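Local structure of protein bvu-3222 (Bacteroides vulgatus ATCC 8482, 3FYF) at residues D32-L43 with V137-A145; I80-F88 with I149-M160. The protein is of unknown function but is probably a periplasmic protein, made with a signal peptide and belonging to the DUF4251 family. All coordinates share one frame; numbering follows the deposited sequence.

In the fold
Both contacts belong to the DUF4251 region of the chain and involve one curled antiparallel sheet. Their centres are about 23 Å apart. Contact 1 sets helix 27-44 against the hairpin formed by strands 132-138 and 144-151. Contact 2 joins strand 78-83 and the loop after it to the hairpin formed by strands 144-151 and 158-166. Along the chain the segments alternate: 32-43, 80-88, 137-145, 149-160. Strand 144-151 serves both contacts, one near its start and the other near its end. It thus ties the helix-packed side of the sheet to the strand 78-83 side. Contact 1 also lies beside the second subunit.

Contact 1. Residues D32-L43 with V137-A145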
ATOM      1  N   ASP B  32      -1.829  -7.120 -16.656  1.00 56.90           N
ATOM      2  CA  ASP B  32      -2.428  -7.311 -15.341  1.00 55.92           C
ATOM      3  C   ASP B  32      -3.450  -8.439 -15.383  1.00 53.68           C
ATOM      4  O   ASP B  32      -3.589  -9.185 -14.416  1.00 54.52           O
ATOM      5  CB  ASP B  32      -3.032  -6.004 -14.818  1.00 51.23           C
ATOM      6  CG  ASP B  32      -1.988  -5.081 -14.213  1.00 49.11           C
ATOM      7  OD1 ASP B  32      -0.885  -5.566 -13.874  1.00 55.27           O
ATOM      8  OD2 ASP B  32      -2.267  -3.869 -14.071  1.00 45.47           O
ATOM      9  N   SER B  33      -4.131  -8.577 -16.521  1.00 54.77           N
ATOM     10  CA  SER B  33      -5.017  -9.711 -16.764  1.00 55.76           C
ATOM     11  C   SER B  33      -4.281 -11.055 -16.810  1.00 56.43           C
ATOM     12  O   SER B  33      -4.787 -12.059 -16.295  1.00 56.31           O
ATOM     13  CB  SER B  33      -5.836  -9.487 -18.032  1.00 58.54           C
ATOM     14  OG  SER B  33      -6.802  -8.473 -17.809  1.00 63.83           O
ATOM     15  N   VAL B  34      -3.089 -11.067 -17.408  1.00 57.72           N
ATOM     16  CA  VAL B  34      -2.241 -12.270 -17.450  1.00 58.64           C
ATOM     17  C   VAL B  34      -1.819 -12.689 -16.039  1.00 57.21           C
ATOM     18  O   VAL B  34      -1.959 -13.860 -15.657  1.00 59.18           O
ATOM     19  CB  VAL B  34      -1.003 -12.073 -18.386  1.00 62.42           C
ATOM     20  CG1 VAL B  34       0.105 -13.087 -18.091  1.00 58.42           C
ATOM     21  CG2 VAL B  34      -1.424 -12.147 -19.853  1.00 59.41           C
ATOM     22  N   SER B  35      -1.339 -11.715 -15.267  1.00 54.36           N
ATOM     23  CA  SER B  35      -0.930 -11.919 -13.879  1.00 54.81           C
ATOM     24  C   SER B  35      -2.091 -12.358 -12.982  1.00 53.57           C
ATOM     25  O   SER B  35      -1.890 -13.117 -12.038  1.00 55.49           O
ATOM     26  CB  SER B  35      -0.308 -10.641 -13.326  1.00 56.08           C
ATOM     27  OG  SER B  35       0.557 -10.046 -14.273  1.00 61.09           O
ATOM     28  N   TYR B  36      -3.292 -11.866 -13.293  1.00 50.10           N
ATOM     29  CA  TYR B  36      -4.521 -12.231 -12.598  1.00 49.75           C
ATOM     30  C   TYR B  36      -4.835 -13.720 -12.710  1.00 52.38           C
ATOM     31  O   TYR B  36      -4.986 -14.389 -11.690  1.00 54.21           O
ATOM     32  CB  TYR B  36      -5.686 -11.395 -13.130  1.00 48.11           C
ATOM     33  CG  TYR B  36      -7.054 -11.758 -12.603  1.00 48.49           C
ATOM     34  CD1 TYR B  36      -7.348 -11.672 -11.243  1.00 49.78           C
ATOM     35  CD2 TYR B  36      -8.068 -12.149 -13.472  1.00 46.27           C
ATOM     36  CE1 TYR B  36      -8.608 -11.980 -10.765  1.00 43.88           C
ATOM     37  CE2 TYR B  36      -9.334 -12.466 -13.001  1.00 51.07           C
ATOM     38  CZ  TYR B  36      -9.594 -12.377 -11.644  1.00 51.24           C
ATOM     39  OH  TYR B  36     -10.841 -12.683 -11.170  1.00 49.39           O
ATOM     40  N   VAL B  37      -4.913 -14.220 -13.946  1.00 54.79           N
ATOM     41  CA  VAL B  37      -5.197 -15.630 -14.251  1.00 51.47           C
ATOM     42  C   VAL B  37      -4.148 -16.558 -13.619  1.00 53.04           C
ATOM     43  O   VAL B  37      -4.492 -17.591 -13.031  1.00 50.15           O
ATOM     44  CB  VAL B  37      -5.321 -15.854 -15.789  1.00 52.45           C
ATOM     45  CG1 VAL B  37      -5.536 -17.326 -16.135  1.00 53.17           C
ATOM     46  CG2 VAL B  37      -6.459 -15.008 -16.368  1.00 55.80           C
ATOM     47  N   GLN B  38      -2.879 -16.157 -13.709  1.00 52.87           N
ATOM     48  CA  GLN B  38      -1.779 -16.835 -13.014  1.00 53.56           C
ATOM     49  C   GLN B  38      -1.943 -16.870 -11.496  1.00 54.04           C
ATOM     50  O   GLN B  38      -1.573 -17.861 -10.863  1.00 57.44           O
ATOM     51  CB  GLN B  38      -0.437 -16.187 -13.359  1.00 54.33           C
ATOM     52  CG  GLN B  38       0.115 -16.551 -14.737  1.00 55.95           C
ATOM     53  CD  GLN B  38       1.453 -15.888 -15.032  1.00 61.39           C
ATOM     54  OE1 GLN B  38       1.924 -15.030 -14.279  1.00 68.92           O
ATOM     55  NE2 GLN B  38       2.072 -16.284 -16.140  1.00 75.27           N
ATOM     56  N   ALA B  39      -2.474 -15.791 -10.916  1.00 51.75           N
ATOM     57  CA  ALA B  39      -2.729 -15.722  -9.474  1.00 51.62           C
ATOM     58  C   ALA B  39      -3.916 -16.602  -9.066  1.00 48.48           C
ATOM     59  O   ALA B  39      -3.846 -17.299  -8.054  1.00 51.36           O
ATOM     60  CB  ALA B  39      -2.947 -14.276  -9.025  1.00 51.53           C
ATOM     61  N   ILE B  40      -4.987 -16.558  -9.861  1.00 48.41           N
ATOM     62  CA  ILE B  40      -6.177 -17.412  -9.694  1.00 49.84           C
ATOM     63  C   ILE B  40      -5.783 -18.890  -9.696  1.00 52.38           C
ATOM     64  O   ILE B  40      -6.121 -19.631  -8.767  1.00 53.35           O
ATOM     65  CB  ILE B  40      -7.224 -17.153 -10.828  1.00 52.67           C
ATOM     66  CG1 ILE B  40      -7.773 -15.729 -10.763  1.00 57.73           C
ATOM     67  CG2 ILE B  40      -8.380 -18.170 -10.793  1.00 54.03           C
ATOM     68  CD1 ILE B  40      -8.770 -15.504  -9.673  1.00 50.45           C
ATOM     69  N   ASN B  41      -5.048 -19.293 -10.735  1.00 55.00           N
ATOM     70  CA  ASN B  41      -4.552 -20.666 -10.886  1.00 59.85           C
ATOM     71  C   ASN B  41      -3.563 -21.089  -9.808  1.00 59.54           C
ATOM     72  O   ASN B  41      -3.524 -22.257  -9.424  1.00 64.78           O
ATOM     73  CB  ASN B  41      -3.934 -20.871 -12.272  1.00 60.85           C
ATOM     74  CG  ASN B  41      -4.962 -20.796 -13.387  1.00 63.09           C
ATOM     75  OD1 ASN B  41      -6.158 -20.998 -13.169  1.00 70.95           O
ATOM     76  ND2 ASN B  41      -4.499 -20.501 -14.591  1.00 65.50           N
ATOM     77  N   ALA B  42      -2.776 -20.136  -9.313  1.00 61.15           N
ATOM     78  CA  ALA B  42      -1.867 -20.394  -8.201  1.00 56.04           C
ATOM     79  C   ALA B  42      -2.639 -20.655  -6.913  1.00 55.47           C
ATOM     80  O   ALA B  42      -2.248 -21.509  -6.117  1.00 55.56           O
ATOM     81  CB  ALA B  42      -0.913 -19.245  -8.018  1.00 57.46           C
ATOM     82  N   LEU B  43      -3.737 -19.925  -6.724  1.00 52.91           N
ATOM     83  CA  LEU B  43      -4.576 -20.079  -5.532  1.00 55.71           C
ATOM     84  C   LEU B  43      -5.366 -21.383  -5.569  1.00 55.16           C
ATOM     85  O   LEU B  43      -5.495 -22.051  -4.549  1.00 54.64           O
ATOM     86  CB  LEU B  43      -5.540 -18.898  -5.372  1.00 53.23           C
ATOM     87  CG  LEU B  43      -5.013 -17.530  -4.922  1.00 51.75           C
ATOM     88  CD1 LEU B  43      -6.096 -16.474  -5.129  1.00 53.72           C
ATOM     89  CD2 LEU B  43      -4.537 -17.537  -3.476  1.00 50.06           C
ATOM     90  N   VAL B 137      -7.078 -10.938   0.096  1.00 37.30           N
ATOM     91  CA  VAL B 137      -7.990 -10.355  -0.872  1.00 34.25           C
ATOM     92  C   VAL B 137      -7.157 -10.068  -2.114  1.00 36.46           C
ATOM     93  O   VAL B 137      -6.187  -9.315  -2.036  1.00 35.35           O
ATOM     94  CB  VAL B 137      -8.624  -9.046  -0.348  1.00 32.73           C
ATOM     95  CG1 VAL B 137      -9.564  -8.465  -1.390  1.00 33.66           C
ATOM     96  CG2 VAL B 137      -9.372  -9.292   0.998  1.00 37.14           C
ATOM     97  N   LEU B 138      -7.524 -10.683  -3.237  1.00 38.80           N
ATOM     98  CA  LEU B 138      -6.881 -10.435  -4.534  1.00 40.74           C
ATOM     99  C   LEU B 138      -7.755  -9.512  -5.386  1.00 41.80           C
ATOM    100  O   LEU B 138      -8.926  -9.801  -5.616  1.00 38.82           O
ATOM    101  CB  LEU B 138      -6.626 -11.762  -5.266  1.00 40.87           C
ATOM    102  CG  LEU B 138      -6.269 -11.816  -6.760  1.00 42.52           C
ATOM    103  CD1 LEU B 138      -4.877 -11.266  -7.029  1.00 36.01           C
ATOM    104  CD2 LEU B 138      -6.359 -13.246  -7.256  1.00 40.86           C
ATOM    105  N   THR B 139      -7.179  -8.403  -5.845  1.00 43.38           N
ATOM    106  CA  THR B 139      -7.891  -7.446  -6.688  1.00 45.43           C
ATOM    107  C   THR B 139      -8.115  -8.027  -8.093  1.00 46.33           C
ATOM    108  O   THR B 139      -7.169  -8.457  -8.744  1.00 48.94           O
ATOM    109  CB  THR B 139      -7.122  -6.101  -6.767  1.00 44.44           C
ATOM    110  OG1 THR B 139      -6.832  -5.628  -5.447  1.00 42.71           O
ATOM    111  CG2 THR B 139      -7.928  -5.048  -7.507  1.00 43.72           C
ATOM    112  N   GLY B 140      -9.371  -8.036  -8.538  1.00 44.89           N
ATOM    113  CA  GLY B 140      -9.748  -8.584  -9.842  1.00 47.63           C
ATOM    114  C   GLY B 140      -9.101  -7.890 -11.026  1.00 49.15           C
ATOM    115  O   GLY B 140      -9.006  -6.661 -11.060  1.00 47.12           O
ATOM    116  N   GLY B 141      -8.631  -8.689 -11.985  1.00 49.48           N
ATOM    117  CA  GLY B 141      -7.914  -8.179 -13.157  1.00 43.49           C
ATOM    118  C   GLY B 141      -6.473  -7.780 -12.889  1.00 48.65           C
ATOM    119  O   GLY B 141      -5.847  -7.160 -13.739  1.00 52.22           O
ATOM    120  N   THR B 142      -5.954  -8.112 -11.703  1.00 47.35           N
ATOM    121  CA  THR B 142      -4.566  -7.824 -11.308  1.00 43.72           C
ATOM    122  C   THR B 142      -4.005  -9.011 -10.516  1.00 46.53           C
ATOM    123  O   THR B 142      -4.749  -9.929 -10.176  1.00 49.06           O
ATOM    124  CB  THR B 142      -4.453  -6.591 -10.360  1.00 41.29           C
ATOM    125  OG1 THR B 142      -4.999  -6.929  -9.086  1.00 45.95           O
ATOM    126  CG2 THR B 142      -5.155  -5.341 -10.899  1.00 38.23           C
ATOM    127  N   ASN B 143      -2.703  -8.985 -10.211  1.00 45.43           N
ATOM    128  CA  ASN B 143      -2.143  -9.871  -9.171  1.00 44.23           C
ATOM    129  C   ASN B 143      -1.806  -9.137  -7.866  1.00 42.59           C
ATOM    130  O   ASN B 143      -1.022  -9.608  -7.045  1.00 44.83           O
ATOM    131  CB  ASN B 143      -0.968 -10.736  -9.679  1.00 45.03           C
ATOM    132  CG  ASN B 143       0.350  -9.959  -9.853  1.00 45.59           C
ATOM    133  OD1 ASN B 143       1.425 -10.551  -9.793  1.00 47.87           O
ATOM    134  ND2 ASN B 143       0.268  -8.657 -10.095  1.00 41.90           N
ATOM    135  N   GLN B 144      -2.430  -7.979  -7.688  1.00 43.95           N
ATOM    136  CA  GLN B 144      -2.218  -7.161  -6.508  1.00 44.14           C
ATOM    137  C   GLN B 144      -3.110  -7.673  -5.387  1.00 42.18           C
ATOM    138  O   GLN B 144      -4.321  -7.831  -5.554  1.00 36.89           O
ATOM    139  CB  GLN B 144      -2.490  -5.695  -6.836  1.00 41.79           C
ATOM    140  CG  GLN B 144      -1.516  -5.151  -7.866  1.00 45.84           C
ATOM    141  CD  GLN B 144      -1.946  -3.827  -8.445  1.00 47.70           C
ATOM    142  OE1 GLN B 144      -2.650  -3.050  -7.798  1.00 44.56           O
ATOM    143  NE2 GLN B 144      -1.513  -3.556  -9.674  1.00 39.60           N
ATOM    144  N   ALA B 145      -2.501  -7.980  -4.252  1.00 42.08           N
ATOM    145  CA  ALA B 145      -3.251  -8.619  -3.184  1.00 37.72           C
ATOM    146  C   ALA B 145      -2.802  -8.168  -1.811  1.00 39.89           C
ATOM    147  O   ALA B 145      -1.651  -7.774  -1.625  1.00 34.81           O
ATOM    148  CB  ALA B 145      -3.176 -10.142  -3.313  1.00 39.62           C
TER
HETATM  149  O   HOH W   1      -1.100  -6.636 -11.317  1.00 54.54           O
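Asp32 meets the hairpin through both backbone and side chain. Asp32 O takes a CA-H...O contact from Thr142 CA at 3.5 Å. A water joins Asp32 OD1 (2.8 Å) to Asn143 N (3.1 Å). One turn on, Ser35 CB lies against the Asn143 amide, 3.6 Å from Asn143 CG; Ser35 OG turns back to Gln31 O. Tyr36 covers the type II turn from Thr139 to Thr142. Its CG lies anti to the backbone N (chi1 174°), which carries the ring over the glycines. Gly141 N sits over the centre of the Tyr36 ring, 3.3 Å above its plane, and Gly141 CA makes a CH-pi contact over the same face. Ile40 CG1 lies over the opposite face, toward the rim. Thr142 O lies at the ring edge, 3.3 Å from Tyr36 CD1, and the Tyr36 hydroxyl hydrogen-bonds to Gly117 O. A serine in place of Tyr36 would probably leave the glycine turn without its aromatic cover and Gly117 O without its hydroxyl partner. Farther along, Leu138 CD2 is 4.0 Å from Ala39 CB and 3.9 Å from Leu43 CD1. The Ile40 side chain lies roughly perpendicular to that of Leu138. Thr142 OG1 hydrogen-bonds to Thr139 O inside the turn, and by accepting from Gln144 N just after it forms an ST turn. This is a helix packed on a beta hairpin, its tyrosine ring lying over a type II turn with glycine at the third position.

Contact 2. Residues I80-F88 with I149-M160; sequences IIQTAFTNF and INPNFSGNTLTM
Phe88 makes the main apolar contact: its ring meets Pro151 over one face and Leu158 at its edge. Pro151 CD lies over the face, and Pro151 CG comes to 3.3 Å from Phe88 CE2 near the rim. Leu158 CD1 lies in the ring plane, 3.6 Å from Phe88 CD1. The Leu158 side chain crosses Phe88 at about a right angle, as does that of Ile149, whose CG2 is 4.0 Å from Phe88 CE1. Phe88 CG stands anti to its own carbonyl carbon (chi1 -49°), and this directs the ring to Pro151 and Ile149. Phe88 CB rests 3.7 Å from Thr157 CG2. Ile81 and Ile149 lie side by side, pointing opposite ways, with Ile81 CG2 3.8 Å from Ile149 CD1. The extended chain of Met160 brings its methyl CE to Thr83 CB at 3.7 Å. Thr83 also meets Leu158 tip to tip, while its OG1 bonds to Asn70 OD1.

Polar bonds within the hairpin shape its turn. Thr157 and Leu158 both face Ile149 in a classic beta bulge. Both residues can thus turn toward Phe88. Pro151 O accepts from Ser154 N and OG across a type I' turn, and Thr157 OG1 bonds to Gly155 O at 2.7 Å.

Strands 80-83 and 158-160 run nearly perpendicular (96°), and their axes come no closer than 10.2 Å. Side chains, not paired backbones, bridge that gap. The chemistry implies a buried apolar core, held by shape and exclusion of water, inside the curled sheet.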
ATOM      1  N   ILE B  80       3.973 -21.011   4.814  1.00 60.39           N
ATOM      2  CA  ILE B  80       4.930 -20.152   5.515  1.00 59.76           C
ATOM      3  C   ILE B  80       4.411 -18.710   5.656  1.00 56.22           C
ATOM      4  O   ILE B  80       3.945 -18.113   4.689  1.00 52.34           O
ATOM      5  CB  ILE B  80       6.302 -20.117   4.771  1.00 58.79           C
ATOM      6  CG1 ILE B  80       6.808 -21.536   4.483  1.00 65.84           C
ATOM      7  CG2 ILE B  80       7.348 -19.326   5.572  1.00 59.82           C
ATOM      8  CD1 ILE B  80       7.871 -21.616   3.406  1.00 64.87           C
ATOM      9  N   ILE B  81       4.489 -18.169   6.870  1.00 57.20           N
ATOM     10  CA  ILE B  81       4.394 -16.730   7.089  1.00 56.57           C
ATOM     11  C   ILE B  81       5.756 -16.245   7.578  1.00 56.76           C
ATOM     12  O   ILE B  81       6.194 -16.603   8.671  1.00 54.63           O
ATOM     13  CB  ILE B  81       3.299 -16.353   8.120  1.00 57.85           C
ATOM     14  CG1 ILE B  81       1.919 -16.823   7.652  1.00 52.45           C
ATOM     15  CG2 ILE B  81       3.311 -14.848   8.388  1.00 54.09           C
ATOM     16  CD1 ILE B  81       0.896 -16.907   8.765  1.00 59.32           C
ATOM     17  N   GLN B  82       6.425 -15.442   6.755  1.00 59.25           N
ATOM     18  CA  GLN B  82       7.710 -14.852   7.120  1.00 61.20           C
ATOM     19  C   GLN B  82       7.633 -13.327   7.151  1.00 63.65           C
ATOM     20  O   GLN B  82       7.199 -12.699   6.182  1.00 65.75           O
ATOM     21  CB  GLN B  82       8.804 -15.298   6.146  1.00 61.33           C
ATOM     22  CG  GLN B  82      10.213 -14.824   6.512  1.00 61.69           C
ATOM     23  CD  GLN B  82      10.766 -15.520   7.740  1.00 63.07           C
ATOM     24  OE1 GLN B  82      10.939 -16.736   7.748  1.00 68.13           O
ATOM     25  NE2 GLN B  82      11.058 -14.748   8.783  1.00 62.94           N
ATOM     26  N   THR B  83       8.055 -12.745   8.269  1.00 62.33           N
ATOM     27  CA  THR B  83       8.207 -11.299   8.378  1.00 64.05           C
ATOM     28  C   THR B  83       9.451 -10.930   9.198  1.00 65.72           C
ATOM     29  O   THR B  83       9.944 -11.735   9.992  1.00 66.60           O
ATOM     30  CB  THR B  83       6.913 -10.608   8.915  1.00 63.63           C
ATOM     31  OG1 THR B  83       6.958  -9.205   8.628  1.00 63.89           O
ATOM     32  CG2 THR B  83       6.710 -10.832  10.410  1.00 56.47           C
ATOM     33  N   ALA B  84       9.953  -9.717   8.989  1.00 65.05           N
ATOM     34  CA  ALA B  84      11.167  -9.245   9.657  1.00 66.62           C
ATOM     35  C   ALA B  84      10.899  -8.570  11.008  1.00 68.42           C
ATOM     36  O   ALA B  84      11.825  -8.068  11.653  1.00 73.81           O
ATOM     37  CB  ALA B  84      11.945  -8.305   8.731  1.00 62.32           C
ATOM     38  N   PHE B  85       9.636  -8.564  11.424  1.00 69.41           N
ATOM     39  CA  PHE B  85       9.262  -8.021  12.725  1.00 70.41           C
ATOM     40  C   PHE B  85       8.892  -9.134  13.700  1.00 74.27           C
ATOM     41  O   PHE B  85       8.670 -10.276  13.300  1.00 72.16           O
ATOM     42  CB  PHE B  85       8.097  -7.040  12.580  1.00 69.56           C
ATOM     43  CG  PHE B  85       8.228  -6.112  11.407  1.00 66.77           C
ATOM     44  CD1 PHE B  85       9.006  -4.969  11.494  1.00 64.98           C
ATOM     45  CD2 PHE B  85       7.574  -6.381  10.216  1.00 57.65           C
ATOM     46  CE1 PHE B  85       9.129  -4.113  10.417  1.00 65.11           C
ATOM     47  CE2 PHE B  85       7.693  -5.528   9.135  1.00 55.71           C
ATOM     48  CZ  PHE B  85       8.472  -4.393   9.236  1.00 62.63           C
ATOM     49  N   THR B  86       8.829  -8.792  14.983  1.00 78.84           N
ATOM     50  CA  THR B  86       9.116  -9.748  16.046  1.00 82.80           C
ATOM     51  C   THR B  86       7.837 -10.408  16.553  1.00 83.81           C
ATOM     52  O   THR B  86       7.616 -11.599  16.340  1.00 86.11           O
ATOM     53  CB  THR B  86       9.840  -9.078  17.228  1.00 84.46           C
ATOM     54  OG1 THR B  86      11.011  -8.401  16.754  1.00 88.08           O
ATOM     55  CG2 THR B  86      10.244 -10.117  18.263  1.00 85.65           C
ATOM     56  N   ASN B  87       7.000  -9.625  17.225  1.00 83.66           N
ATOM     57  CA  ASN B  87       5.602  -9.990  17.423  1.00 83.93           C
ATOM     58  C   ASN B  87       4.658  -9.128  16.592  1.00 81.44           C
ATOM     59  O   ASN B  87       3.778  -8.457  17.131  1.00 81.51           O
ATOM     60  CB  ASN B  87       5.230  -9.899  18.905  1.00 86.52           C
ATOM     61  CG  ASN B  87       4.777 -11.229  19.474  1.00 93.21           C
ATOM     62  OD1 ASN B  87       5.190 -12.291  19.007  1.00100.79           O
ATOM     63  ND2 ASN B  87       3.923 -11.178  20.489  1.00 96.65           N
ATOM     64  N   PHE B  88       4.846  -9.152  15.276  1.00 78.24           N
ATOM     65  CA  PHE B  88       4.052  -8.329  14.374  1.00 76.61           C
ATOM     66  C   PHE B  88       3.945  -6.896  14.884  1.00 75.55           C
ATOM     67  O   PHE B  88       2.897  -6.260  14.766  1.00 75.74           O
ATOM     68  CB  PHE B  88       2.655  -8.927  14.191  1.00 75.91           C
ATOM     69  CG  PHE B  88       2.662 -10.392  13.859  1.00 73.97           C
ATOM     70  CD1 PHE B  88       2.725 -10.815  12.541  1.00 68.93           C
ATOM     71  CD2 PHE B  88       2.606 -11.345  14.861  1.00 75.52           C
ATOM     72  CE1 PHE B  88       2.731 -12.162  12.231  1.00 64.28           C
ATOM     73  CE2 PHE B  88       2.612 -12.693  14.557  1.00 70.64           C
ATOM     74  CZ  PHE B  88       2.675 -13.102  13.240  1.00 73.98           C
ATOM     75  N   ILE B 149      -2.959 -11.090   8.615  1.00 42.81           N
ATOM     76  CA  ILE B 149      -2.570 -12.184   9.498  1.00 48.53           C
ATOM     77  C   ILE B 149      -3.034 -11.944  10.946  1.00 43.80           C
ATOM     78  O   ILE B 149      -2.769 -10.897  11.533  1.00 43.20           O
ATOM     79  CB  ILE B 149      -1.035 -12.414   9.438  1.00 47.69           C
ATOM     80  CG1 ILE B 149      -0.611 -12.775   8.008  1.00 52.32           C
ATOM     81  CG2 ILE B 149      -0.599 -13.512  10.410  1.00 46.09           C
ATOM     82  CD1 ILE B 149       0.720 -12.175   7.593  1.00 52.26           C
ATOM     83  N   ASN B 150      -3.732 -12.933  11.495  1.00 46.10           N
ATOM     84  CA  ASN B 150      -4.197 -12.928  12.882  1.00 44.60           C
ATOM     85  C   ASN B 150      -3.521 -14.061  13.697  1.00 42.67           C
ATOM     86  O   ASN B 150      -3.951 -15.207  13.630  1.00 45.18           O
ATOM     87  CB  ASN B 150      -5.728 -13.073  12.879  1.00 43.70           C
ATOM     88  CG  ASN B 150      -6.344 -13.084  14.278  1.00 48.02           C
ATOM     89  OD1 ASN B 150      -5.654 -13.178  15.294  1.00 46.60           O
ATOM     90  ND2 ASN B 150      -7.666 -12.985  14.323  1.00 44.28           N
ATOM     91  N   PRO B 151      -2.466 -13.739  14.470  1.00 48.11           N
ATOM     92  CA  PRO B 151      -1.765 -14.768  15.245  1.00 48.72           C
ATOM     93  C   PRO B 151      -2.396 -15.093  16.609  1.00 45.33           C
ATOM     94  O   PRO B 151      -2.768 -14.193  17.356  1.00 45.51           O
ATOM     95  CB  PRO B 151      -0.369 -14.171  15.424  1.00 46.84           C
ATOM     96  CG  PRO B 151      -0.586 -12.705  15.437  1.00 50.39           C
ATOM     97  CD  PRO B 151      -1.837 -12.416  14.631  1.00 50.03           C
ATOM     98  N   ASN B 152      -2.511 -16.387  16.907  1.00 52.59           N
ATOM     99  CA  ASN B 152      -3.000 -16.886  18.204  1.00 51.31           C
ATOM    100  C   ASN B 152      -4.303 -16.247  18.680  1.00 48.76           C
ATOM    101  O   ASN B 152      -4.423 -15.883  19.849  1.00 44.16           O
ATOM    102  CB  ASN B 152      -1.918 -16.734  19.276  1.00 52.69           C
ATOM    103  CG  ASN B 152      -0.566 -17.235  18.813  1.00 60.24           C
ATOM    104  OD1 ASN B 152      -0.406 -18.405  18.453  1.00 59.13           O
ATOM    105  ND2 ASN B 152       0.415 -16.346  18.813  1.00 65.77           N
ATOM    106  N   PHE B 153      -5.242 -16.069  17.744  1.00 52.64           N
ATOM    107  CA  PHE B 153      -6.583 -15.508  18.006  1.00 51.90           C
ATOM    108  C   PHE B 153      -6.591 -14.122  18.670  1.00 51.90           C
ATOM    109  O   PHE B 153      -7.622 -13.695  19.187  1.00 53.58           O
ATOM    110  CB  PHE B 153      -7.439 -16.485  18.842  1.00 52.75           C
ATOM    111  CG  PHE B 153      -7.495 -17.886  18.292  1.00 49.27           C
ATOM    112  CD1 PHE B 153      -8.421 -18.223  17.311  1.00 49.52           C
ATOM    113  CD2 PHE B 153      -6.637 -18.875  18.774  1.00 51.05           C
ATOM    114  CE1 PHE B 153      -8.490 -19.518  16.807  1.00 55.39           C
ATOM    115  CE2 PHE B 153      -6.693 -20.173  18.278  1.00 51.90           C
ATOM    116  CZ  PHE B 153      -7.623 -20.498  17.294  1.00 57.62           C
ATOM    117  N   SER B 154      -5.452 -13.426  18.654  1.00 49.00           N
ATOM    118  CA  SER B 154      -5.296 -12.173  19.401  1.00 49.09           C
ATOM    119  C   SER B 154      -5.972 -10.983  18.728  1.00 50.54           C
ATOM    120  O   SER B 154      -6.285  -9.988  19.389  1.00 47.30           O
ATOM    121  CB  SER B 154      -3.811 -11.869  19.645  1.00 54.72           C
ATOM    122  OG  SER B 154      -3.092 -11.765  18.427  1.00 51.56           O
ATOM    123  N   GLY B 155      -6.214 -11.110  17.422  1.00 49.26           N
ATOM    124  CA  GLY B 155      -6.752 -10.033  16.598  1.00 48.68           C
ATOM    125  C   GLY B 155      -5.904  -9.859  15.345  1.00 57.19           C
ATOM    126  O   GLY B 155      -4.764 -10.343  15.290  1.00 54.55           O
ATOM    127  N   ASN B 156      -6.461  -9.193  14.331  1.00 56.35           N
ATOM    128  CA  ASN B 156      -5.690  -8.784  13.157  1.00 56.20           C
ATOM    129  C   ASN B 156      -4.574  -7.836  13.568  1.00 55.59           C
ATOM    130  O   ASN B 156      -4.816  -6.804  14.199  1.00 55.84           O
ATOM    131  CB  ASN B 156      -6.586  -8.121  12.118  1.00 56.63           C
ATOM    132  CG  ASN B 156      -7.410  -9.123  11.333  1.00 67.63           C
ATOM    133  OD1 ASN B 156      -7.041 -10.297  11.209  1.00 63.69           O
ATOM    134  ND2 ASN B 156      -8.521  -8.658  10.771  1.00 70.05           N
ATOM    135  N   THR B 157      -3.352  -8.217  13.226  1.00 51.45           N
ATOM    136  CA  THR B 157      -2.173  -7.539  13.732  1.00 55.38           C
ATOM    137  C   THR B 157      -1.282  -7.032  12.599  1.00 51.03           C
ATOM    138  O   THR B 157      -0.694  -5.960  12.714  1.00 59.09           O
ATOM    139  CB  THR B 157      -1.364  -8.470  14.672  1.00 57.78           C
ATOM    140  OG1 THR B 157      -2.265  -9.275  15.437  1.00 58.51           O
ATOM    141  CG2 THR B 157      -0.497  -7.660  15.628  1.00 62.07           C
ATOM    142  N   LEU B 158      -1.196  -7.791  11.508  1.00 47.40           N
ATOM    143  CA  LEU B 158      -0.265  -7.465  10.429  1.00 49.23           C
ATOM    144  C   LEU B 158      -0.862  -7.699   9.041  1.00 47.39           C
ATOM    145  O   LEU B 158      -1.400  -8.762   8.757  1.00 48.42           O
ATOM    146  CB  LEU B 158       1.041  -8.262  10.603  1.00 51.73           C
ATOM    147  CG  LEU B 158       2.247  -7.910   9.724  1.00 49.77           C
ATOM    148  CD1 LEU B 158       3.542  -7.911  10.519  1.00 53.98           C
ATOM    149  CD2 LEU B 158       2.351  -8.840   8.534  1.00 45.26           C
ATOM    150  N   THR B 159      -0.737  -6.699   8.174  1.00 43.21           N
ATOM    151  CA  THR B 159      -1.194  -6.817   6.797  1.00 41.68           C
ATOM    152  C   THR B 159      -0.005  -6.641   5.844  1.00 40.26           C
ATOM    153  O   THR B 159       0.773  -5.715   6.011  1.00 37.76           O
ATOM    154  CB  THR B 159      -2.293  -5.776   6.488  1.00 43.92           C
ATOM    155  OG1 THR B 159      -3.387  -5.945   7.401  1.00 45.78           O
ATOM    156  CG2 THR B 159      -2.812  -5.927   5.069  1.00 46.82           C
ATOM    157  N   MET B 160       0.133  -7.543   4.871  1.00 41.47           N
ATOM    158  CA  MET B 160       1.134  -7.428   3.804  1.00 42.85           C
ATOM    159  C   MET B 160       0.445  -7.109   2.490  1.00 42.57           C
ATOM    160  O   MET B 160      -0.459  -7.836   2.068  1.00 39.25           O
ATOM    161  CB  MET B 160       1.899  -8.743   3.613  1.00 45.61           C
ATOM    162  CG  MET B 160       2.732  -9.192   4.797  1.00 53.57           C
ATOM    163  SD  MET B 160       3.862 -10.556   4.412  1.00 43.84           S
ATOM    164  CE  MET B 160       4.691 -10.583   5.965  1.00 42.10           C
TER